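Local coordinates for protein Endonuclease/exonuclease/phosphatase (Leptotrichia buccalis C-1013-b, PDB 3TEB) that probably acts as a metal-dependent nuclease of the DNase I-like superfamily, at residues A[168-173]-A[233-238]; A[240-245]-A[258-263]. One frame throughout, in Å; residues are numbered along the deposited sequence.

Contact 1 (A[168-173]-A[233-238]); sequences SNLKIL and SNKELK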
ATOM      1  N   SER A 168      -3.262   5.030 -21.761  1.00 53.81           N
ATOM      2  CA  SER A 168      -1.847   5.293 -21.585  1.00 53.67           C
ATOM      3  C   SER A 168      -1.658   6.261 -20.428  1.00 52.88           C
ATOM      4  O   SER A 168      -1.023   7.303 -20.565  1.00 53.41           O
ATOM      5  CB  SER A 168      -1.215   5.798 -22.879  1.00 54.53           C
ATOM      6  OG  SER A 168      -2.054   6.746 -23.484  1.00 55.57           O
ATOM      7  N   ASN A 169      -2.230   5.894 -19.285  1.00 50.98           N
ATOM      8  CA  ASN A 169      -2.105   6.673 -18.068  1.00 49.26           C
ATOM      9  C   ASN A 169      -0.904   6.258 -17.258  1.00 47.33           C
ATOM     10  O   ASN A 169      -0.497   5.095 -17.299  1.00 46.87           O
ATOM     11  CB  ASN A 169      -3.351   6.501 -17.213  1.00 49.27           C
ATOM     12  CG  ASN A 169      -4.385   7.534 -17.501  1.00 50.15           C
ATOM     13  OD1 ASN A 169      -4.240   8.304 -18.439  1.00 51.21           O
ATOM     14  ND2 ASN A 169      -5.439   7.570 -16.695  1.00 50.27           N
ATOM     15  N   LEU A 170      -0.345   7.208 -16.517  1.00 45.78           N
ATOM     16  CA  LEU A 170       0.658   6.868 -15.527  1.00 43.68           C
ATOM     17  C   LEU A 170      -0.016   6.038 -14.451  1.00 42.00           C
ATOM     18  O   LEU A 170      -1.014   6.454 -13.848  1.00 42.12           O
ATOM     19  CB  LEU A 170       1.293   8.118 -14.923  1.00 44.08           C
ATOM     20  CG  LEU A 170       2.246   7.960 -13.739  1.00 43.42           C
ATOM     21  CD1 LEU A 170       3.449   7.117 -14.107  1.00 43.43           C
ATOM     22  CD2 LEU A 170       2.689   9.319 -13.256  1.00 43.41           C
ATOM     23  N   LYS A 171       0.517   4.842 -14.249  1.00 39.97           N
ATOM     24  CA  LYS A 171       0.004   3.928 -13.249  1.00 37.87           C
ATOM     25  C   LYS A 171       1.061   3.794 -12.176  1.00 37.00           C
ATOM     26  O   LYS A 171       2.210   3.443 -12.471  1.00 37.21           O
ATOM     27  CB  LYS A 171      -0.326   2.574 -13.878  1.00 37.46           C
ATOM     28  CG  LYS A 171      -1.585   2.616 -14.695  1.00 36.93           C
ATOM     29  CD  LYS A 171      -1.789   1.412 -15.583  1.00 36.26           C
ATOM     30  CE  LYS A 171      -2.948   1.726 -16.512  1.00 36.28           C
ATOM     31  NZ  LYS A 171      -3.613   0.548 -17.078  1.00 36.79           N
ATOM     32  N   ILE A 172       0.693   4.128 -10.940  1.00 35.91           N
ATOM     33  CA  ILE A 172       1.599   3.979  -9.795  1.00 34.69           C
ATOM     34  C   ILE A 172       1.051   2.924  -8.850  1.00 33.75           C
ATOM     35  O   ILE A 172      -0.100   2.963  -8.413  1.00 33.76           O
ATOM     36  CB  ILE A 172       1.916   5.316  -9.098  1.00 34.88           C
ATOM     37  CG1 ILE A 172       2.822   6.142 -10.006  1.00 34.99           C
ATOM     38  CG2 ILE A 172       2.605   5.077  -7.769  1.00 34.40           C
ATOM     39  CD1 ILE A 172       2.892   7.590  -9.649  1.00 36.73           C
ATOM     40  N   LEU A 173       1.916   1.979  -8.541  1.00 32.87           N
ATOM     41  CA  LEU A 173       1.488   0.689  -8.080  1.00 31.78           C
ATOM     42  C   LEU A 173       2.251   0.362  -6.793  1.00 31.28           C
ATOM     43  O   LEU A 173       3.426   0.031  -6.828  1.00 31.19           O
ATOM     44  CB  LEU A 173       1.774  -0.272  -9.222  1.00 31.76           C
ATOM     45  CG  LEU A 173       1.086  -1.603  -9.331  1.00 31.57           C
ATOM     46  CD1 LEU A 173       0.841  -1.913 -10.778  1.00 31.40           C
ATOM     47  CD2 LEU A 173       2.029  -2.605  -8.691  1.00 32.12           C
ATOM     48  N   SER A 233       6.216   1.818 -10.978  1.00 45.06           N
ATOM     49  CA  SER A 233       5.682   2.770 -11.927  1.00 47.70           C
ATOM     50  C   SER A 233       5.650   2.089 -13.294  1.00 49.58           C
ATOM     51  O   SER A 233       6.500   1.242 -13.571  1.00 49.66           O
ATOM     52  CB  SER A 233       6.617   3.973 -11.966  1.00 47.50           C
ATOM     53  OG  SER A 233       6.024   5.065 -12.639  1.00 49.32           O
ATOM     54  N   ASN A 234       4.685   2.443 -14.146  1.00 52.06           N
ATOM     55  CA  ASN A 234       4.627   1.894 -15.508  1.00 54.50           C
ATOM     56  C   ASN A 234       5.397   2.742 -16.495  1.00 56.15           C
ATOM     57  O   ASN A 234       5.541   2.379 -17.657  1.00 56.49           O
ATOM     58  CB  ASN A 234       3.184   1.732 -15.986  1.00 55.36           C
ATOM     59  CG  ASN A 234       2.456   3.055 -16.125  1.00 56.03           C
ATOM     60  OD1 ASN A 234       2.764   4.028 -15.434  1.00 56.08           O
ATOM     61  ND2 ASN A 234       1.465   3.090 -17.005  1.00 57.08           N
ATOM     62  N   LYS A 235       5.864   3.887 -16.017  1.00 57.55           N
ATOM     63  CA  LYS A 235       6.654   4.814 -16.803  1.00 59.73           C
ATOM     64  C   LYS A 235       7.846   5.215 -15.963  1.00 60.07           C
ATOM     65  O   LYS A 235       7.814   5.099 -14.741  1.00 59.89           O
ATOM     66  CB  LYS A 235       5.853   6.078 -17.125  1.00 60.42           C
ATOM     67  CG  LYS A 235       4.552   5.906 -17.907  1.00 62.05           C
ATOM     68  CD  LYS A 235       4.124   7.267 -18.427  1.00 63.81           C
ATOM     69  CE  LYS A 235       2.625   7.463 -18.439  1.00 65.27           C
ATOM     70  NZ  LYS A 235       1.963   6.943 -19.659  1.00 66.62           N
ATOM     71  N   GLU A 236       8.892   5.709 -16.622  1.00 61.90           N
ATOM     72  CA  GLU A 236      10.057   6.257 -15.934  1.00 62.92           C
ATOM     73  C   GLU A 236       9.701   7.616 -15.353  1.00 63.12           C
ATOM     74  O   GLU A 236       9.031   8.412 -15.993  1.00 63.66           O
ATOM     75  CB  GLU A 236      11.222   6.398 -16.900  1.00 63.57           C
ATOM     76  CG  GLU A 236      12.564   6.028 -16.305  1.00 66.79           C
ATOM     77  CD  GLU A 236      13.595   5.675 -17.373  1.00 72.31           C
ATOM     78  OE1 GLU A 236      13.198   5.428 -18.538  1.00 74.63           O
ATOM     79  OE2 GLU A 236      14.804   5.642 -17.054  1.00 74.02           O
ATOM     80  N   LEU A 237      10.149   7.871 -14.133  1.00 62.91           N
ATOM     81  CA  LEU A 237       9.756   9.071 -13.411  1.00 63.40           C
ATOM     82  C   LEU A 237      10.950   9.835 -12.884  1.00 64.10           C
ATOM     83  O   LEU A 237      12.053   9.293 -12.768  1.00 63.86           O
ATOM     84  CB  LEU A 237       8.852   8.706 -12.232  1.00 63.01           C
ATOM     85  CG  LEU A 237       7.436   8.244 -12.544  1.00 62.17           C
ATOM     86  CD1 LEU A 237       6.644   8.155 -11.273  1.00 60.97           C
ATOM     87  CD2 LEU A 237       6.784   9.212 -13.519  1.00 62.67           C
ATOM     88  N   LYS A 238      10.713  11.102 -12.561  1.00 65.45           N
ATOM     89  CA  LYS A 238      11.699  11.918 -11.876  1.00 66.36           C
ATOM     90  C   LYS A 238      11.443  11.778 -10.379  1.00 65.47           C
ATOM     91  O   LYS A 238      10.518  12.388  -9.830  1.00 66.01           O
ATOM     92  CB  LYS A 238      11.621  13.373 -12.362  1.00 67.76           C
ATOM     93  CG  LYS A 238      12.494  14.370 -11.609  1.00 70.93           C
ATOM     94  CD  LYS A 238      13.945  13.915 -11.474  1.00 74.43           C
ATOM     95  CE  LYS A 238      14.645  14.735 -10.410  1.00 76.41           C
ATOM     96  NZ  LYS A 238      15.070  16.068 -10.920  1.00 78.03           N
TER
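Asn234 and Lys171 meet where two antiparallel strands of one sheet of the DNase I-like sandwich part, and the pair illustrates how an asparagine side chain can continue a sheet's hydrogen bonding past its last backbone pair. Ile172 and Ser233 form a non-hydrogen-bonded antiparallel pair; one residue on, the backbone bond from Asn234 N to Lys171 O (3.2 Å) is the last of its kind before 234-238 turns off. The carboxamide then takes over. Its CG stands between the backbone N and the carbonyl carbon (chi1 65°), which swings the amide back over the strand. There OD1 accepts from Lys171 N at 2.7 Å, a straight bond (168°) whose donor sits above the carbonyl plane, and ND2 gives a hydrogen to Asn169 O at 2.8 Å, lying in that carbonyl's plane. With an alanine here, Lys171 N and Asn169 O would probably lose these mates and the loop would be less tied to the strand. Farther out, Lys235 bends its chain past the Leu170 backbone to bring NZ to Ser168 O (3.1 Å), approaching from above the carbonyl plane. The ammonium of Lys171 turns the other way, to the carbonyls of Thr165 and Leu162, while Asn169 ND2 is taken up by Glu138 on the neighbouring strand 135-143. Apolar contact lies beside this polar seam: Leu237 sets CD2 across Leu170 CD1 (4.0 Å) and CD1 against Ile172 CD1 (4.1 Å). The turn is braced from within by Ser233 OG, which donates to Lys235 O at 2.8 Å.

Contact 2 (A[240-245]-A[258-263]); sequences KESKVI and FGIEVK
Val244 lays CG1 against Phe258 CB (3.5 Å) at one end of an antiparallel ladder that runs from Ile245-Gly259 to Glu241-Lys263. Backbone bonds carry the pairing: Lys243 and Glu261 exchange two, Ile245 and Gly259 another two, and Lys263 N gives to Glu241 O; the closing bond from Lys240 N to Lys263 O is weak. At that end the Lys240 and Lys263 side chains run side by side, NZ to NZ 4.7 Å. Ser242, Val244, Ile260 and Val262 share one face, where Val262 CG2 approaches Ser242 OG (3.8 Å). On the other, the extended Glu261 chain, with CG anti to the backbone N (173°), brings OE2 beside Ile245 CD1 (3.8 Å), and Lys243 NZ pairs with Glu241 OE2 at 3.4 Å. Farther out, Lys33 holds the Glu261 carboxylate through a salt bridge to OE1, and Ile260 and Val262 reach Ile231 of the opposing sheet, on the inner side of the sandwich. Strand 4-10 flanks 259-263 and Lys205 bonds to the backbone of 240-242, making the ladder an internal seam; its second strand starts just after Asp256, a magnesium-site residue. Mutual repulsion of the two lysine ammoniums would probably favour keeping their end in water.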
ATOM      1  N   LYS A 240      12.803  12.247  -6.766  1.00 64.01           N
ATOM      2  CA  LYS A 240      13.764  13.022  -6.003  1.00 65.03           C
ATOM      3  C   LYS A 240      14.342  12.273  -4.785  1.00 63.83           C
ATOM      4  O   LYS A 240      15.530  12.442  -4.461  1.00 63.94           O
ATOM      5  CB  LYS A 240      13.162  14.380  -5.616  1.00 66.61           C
ATOM      6  CG  LYS A 240      14.148  15.333  -4.929  1.00 70.52           C
ATOM      7  CD  LYS A 240      14.111  16.742  -5.517  1.00 75.78           C
ATOM      8  CE  LYS A 240      14.952  17.686  -4.674  1.00 78.38           C
ATOM      9  NZ  LYS A 240      15.386  18.877  -5.458  1.00 80.59           N
ATOM     10  N   GLU A 241      13.515  11.434  -4.145  1.00 61.79           N
ATOM     11  CA  GLU A 241      13.864  10.757  -2.887  1.00 59.85           C
ATOM     12  C   GLU A 241      13.034   9.498  -2.601  1.00 56.94           C
ATOM     13  O   GLU A 241      11.854   9.435  -2.930  1.00 57.07           O
ATOM     14  CB  GLU A 241      13.702  11.735  -1.727  1.00 61.19           C
ATOM     15  CG  GLU A 241      14.121  11.183  -0.362  1.00 64.28           C
ATOM     16  CD  GLU A 241      14.360  12.274   0.681  1.00 69.61           C
ATOM     17  OE1 GLU A 241      13.990  13.444   0.420  1.00 71.99           O
ATOM     18  OE2 GLU A 241      14.927  11.961   1.756  1.00 70.51           O
ATOM     19  N   SER A 242      13.648   8.505  -1.966  1.00 54.22           N
ATOM     20  CA  SER A 242      12.921   7.328  -1.499  1.00 51.31           C
ATOM     21  C   SER A 242      13.423   6.850  -0.142  1.00 50.25           C
ATOM     22  O   SER A 242      14.374   6.075  -0.067  1.00 50.40           O
ATOM     23  CB  SER A 242      13.024   6.190  -2.511  1.00 50.87           C
ATOM     24  OG  SER A 242      12.492   4.987  -1.975  1.00 50.06           O
ATOM     25  N   LYS A 243      12.781   7.298   0.930  1.00 49.02           N
ATOM     26  CA  LYS A 243      13.194   6.893   2.272  1.00 48.05           C
ATOM     27  C   LYS A 243      12.276   5.843   2.892  1.00 45.84           C
ATOM     28  O   LYS A 243      11.093   5.754   2.553  1.00 45.66           O
ATOM     29  CB  LYS A 243      13.323   8.106   3.208  1.00 49.08           C
ATOM     30  CG  LYS A 243      14.426   9.079   2.831  1.00 52.60           C
ATOM     31  CD  LYS A 243      15.698   8.352   2.325  1.00 56.08           C
ATOM     32  CE  LYS A 243      16.716   9.288   1.654  1.00 57.91           C
ATOM     33  NZ  LYS A 243      17.548   9.991   2.657  1.00 59.89           N
ATOM     34  N   VAL A 244      12.839   5.048   3.799  1.00 44.00           N
ATOM     35  CA  VAL A 244      12.044   4.191   4.658  1.00 41.65           C
ATOM     36  C   VAL A 244      11.598   5.037   5.846  1.00 40.96           C
ATOM     37  O   VAL A 244      12.295   5.971   6.240  1.00 41.24           O
ATOM     38  CB  VAL A 244      12.832   2.943   5.103  1.00 41.45           C
ATOM     39  CG1 VAL A 244      12.005   2.080   6.049  1.00 40.45           C
ATOM     40  CG2 VAL A 244      13.245   2.132   3.886  1.00 41.20           C
ATOM     41  N   ILE A 245      10.424   4.728   6.382  1.00 39.22           N
ATOM     42  CA  ILE A 245       9.860   5.457   7.510  1.00 38.59           C
ATOM     43  C   ILE A 245       9.204   4.473   8.502  1.00 38.00           C
ATOM     44  O   ILE A 245       8.833   3.339   8.126  1.00 37.53           O
ATOM     45  CB  ILE A 245       8.896   6.584   7.032  1.00 38.56           C
ATOM     46  CG1 ILE A 245       8.394   7.417   8.205  1.00 38.30           C
ATOM     47  CG2 ILE A 245       7.744   6.019   6.227  1.00 37.33           C
ATOM     48  CD1 ILE A 245       7.792   8.726   7.796  1.00 38.70           C
ATOM     49  N   PHE A 258       8.082  -1.739   7.920  1.00 32.57           N
ATOM     50  CA  PHE A 258       8.268  -0.287   7.865  1.00 31.81           C
ATOM     51  C   PHE A 258       7.634   0.251   6.583  1.00 31.01           C
ATOM     52  O   PHE A 258       7.367  -0.504   5.632  1.00 31.09           O
ATOM     53  CB  PHE A 258       9.739   0.108   7.907  1.00 32.65           C
ATOM     54  CG  PHE A 258      10.555  -0.644   8.915  1.00 34.95           C
ATOM     55  CD1 PHE A 258      10.061  -0.904  10.194  1.00 36.26           C
ATOM     56  CD2 PHE A 258      11.844  -1.071   8.594  1.00 36.59           C
ATOM     57  CE1 PHE A 258      10.831  -1.597  11.123  1.00 38.04           C
ATOM     58  CE2 PHE A 258      12.617  -1.754   9.514  1.00 37.88           C
ATOM     59  CZ  PHE A 258      12.113  -2.020  10.778  1.00 38.58           C
ATOM     60  N   GLY A 259       7.388   1.556   6.556  1.00 30.40           N
ATOM     61  CA  GLY A 259       6.747   2.166   5.396  1.00 30.02           C
ATOM     62  C   GLY A 259       7.750   2.796   4.456  1.00 30.70           C
ATOM     63  O   GLY A 259       8.872   3.094   4.860  1.00 31.46           O
ATOM     64  N   ILE A 260       7.346   2.989   3.203  1.00 31.05           N
ATOM     65  CA  ILE A 260       8.158   3.686   2.211  1.00 32.16           C
ATOM     66  C   ILE A 260       7.504   5.005   1.886  1.00 33.08           C
ATOM     67  O   ILE A 260       6.286   5.103   1.718  1.00 32.51           O
ATOM     68  CB  ILE A 260       8.330   2.877   0.904  1.00 32.41           C
ATOM     69  CG1 ILE A 260       9.139   1.614   1.150  1.00 32.49           C
ATOM     70  CG2 ILE A 260       9.034   3.700  -0.166  1.00 32.59           C
ATOM     71  CD1 ILE A 260       9.051   0.652   0.006  1.00 32.70           C
ATOM     72  N   GLU A 261       8.353   6.008   1.780  1.00 35.67           N
ATOM     73  CA  GLU A 261       7.949   7.368   1.606  1.00 38.31           C
ATOM     74  C   GLU A 261       8.744   7.912   0.413  1.00 40.45           C
ATOM     75  O   GLU A 261       9.973   7.972   0.444  1.00 41.38           O
ATOM     76  CB  GLU A 261       8.272   8.097   2.900  1.00 38.87           C
ATOM     77  CG  GLU A 261       8.081   9.588   2.890  1.00 43.86           C
ATOM     78  CD  GLU A 261       8.928  10.301   3.958  1.00 49.83           C
ATOM     79  OE1 GLU A 261       8.795  11.548   4.071  1.00 53.60           O
ATOM     80  OE2 GLU A 261       9.728   9.629   4.667  1.00 51.29           O
ATOM     81  N   VAL A 262       8.034   8.297  -0.644  1.00 42.82           N
ATOM     82  CA  VAL A 262       8.651   8.642  -1.925  1.00 46.26           C
ATOM     83  C   VAL A 262       8.213  10.033  -2.380  1.00 48.98           C
ATOM     84  O   VAL A 262       7.036  10.385  -2.256  1.00 48.76           O
ATOM     85  CB  VAL A 262       8.268   7.581  -3.002  1.00 46.08           C
ATOM     86  CG1 VAL A 262       8.543   8.076  -4.389  1.00 46.56           C
ATOM     87  CG2 VAL A 262       9.022   6.292  -2.771  1.00 46.57           C
ATOM     88  N   LYS A 263       9.156  10.815  -2.901  1.00 53.52           N
ATOM     89  CA  LYS A 263       8.844  12.133  -3.466  1.00 58.05           C
ATOM     90  C   LYS A 263       9.021  12.170  -5.002  1.00 61.02           C
ATOM     91  O   LYS A 263      10.100  11.884  -5.517  1.00 61.82           O
ATOM     92  CB  LYS A 263       9.673  13.221  -2.770  1.00 58.90           C
ATOM     93  CG  LYS A 263       9.177  14.638  -3.036  1.00 62.11           C
ATOM     94  CD  LYS A 263      10.178  15.680  -2.552  1.00 67.62           C
ATOM     95  CE  LYS A 263      10.070  16.966  -3.377  1.00 71.30           C
ATOM     96  NZ  LYS A 263      11.330  17.784  -3.328  1.00 73.73           N
TER

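How the contacts relate
Following the chain, 168-173 comes first, and contact 1 closes a long loop of 59 residues, part helix and part strand, when 233-238 returns to it. A single residue then separates that segment from 240-245, the first half of contact 2, which turns through 12 residues without helix or strand, Asp256 among them, before 258-263 pairs back. The two closures therefore stand in series, neither nesting nor crossing, and their centres lie about 17 Å apart. Contact 1 belongs to the sheet that includes strands 135-143 and 225-233; contact 2 belongs to the sheet that includes strand 4-10. The connection through 234-239 thus carries the chain from one sheet of the sandwich to the other.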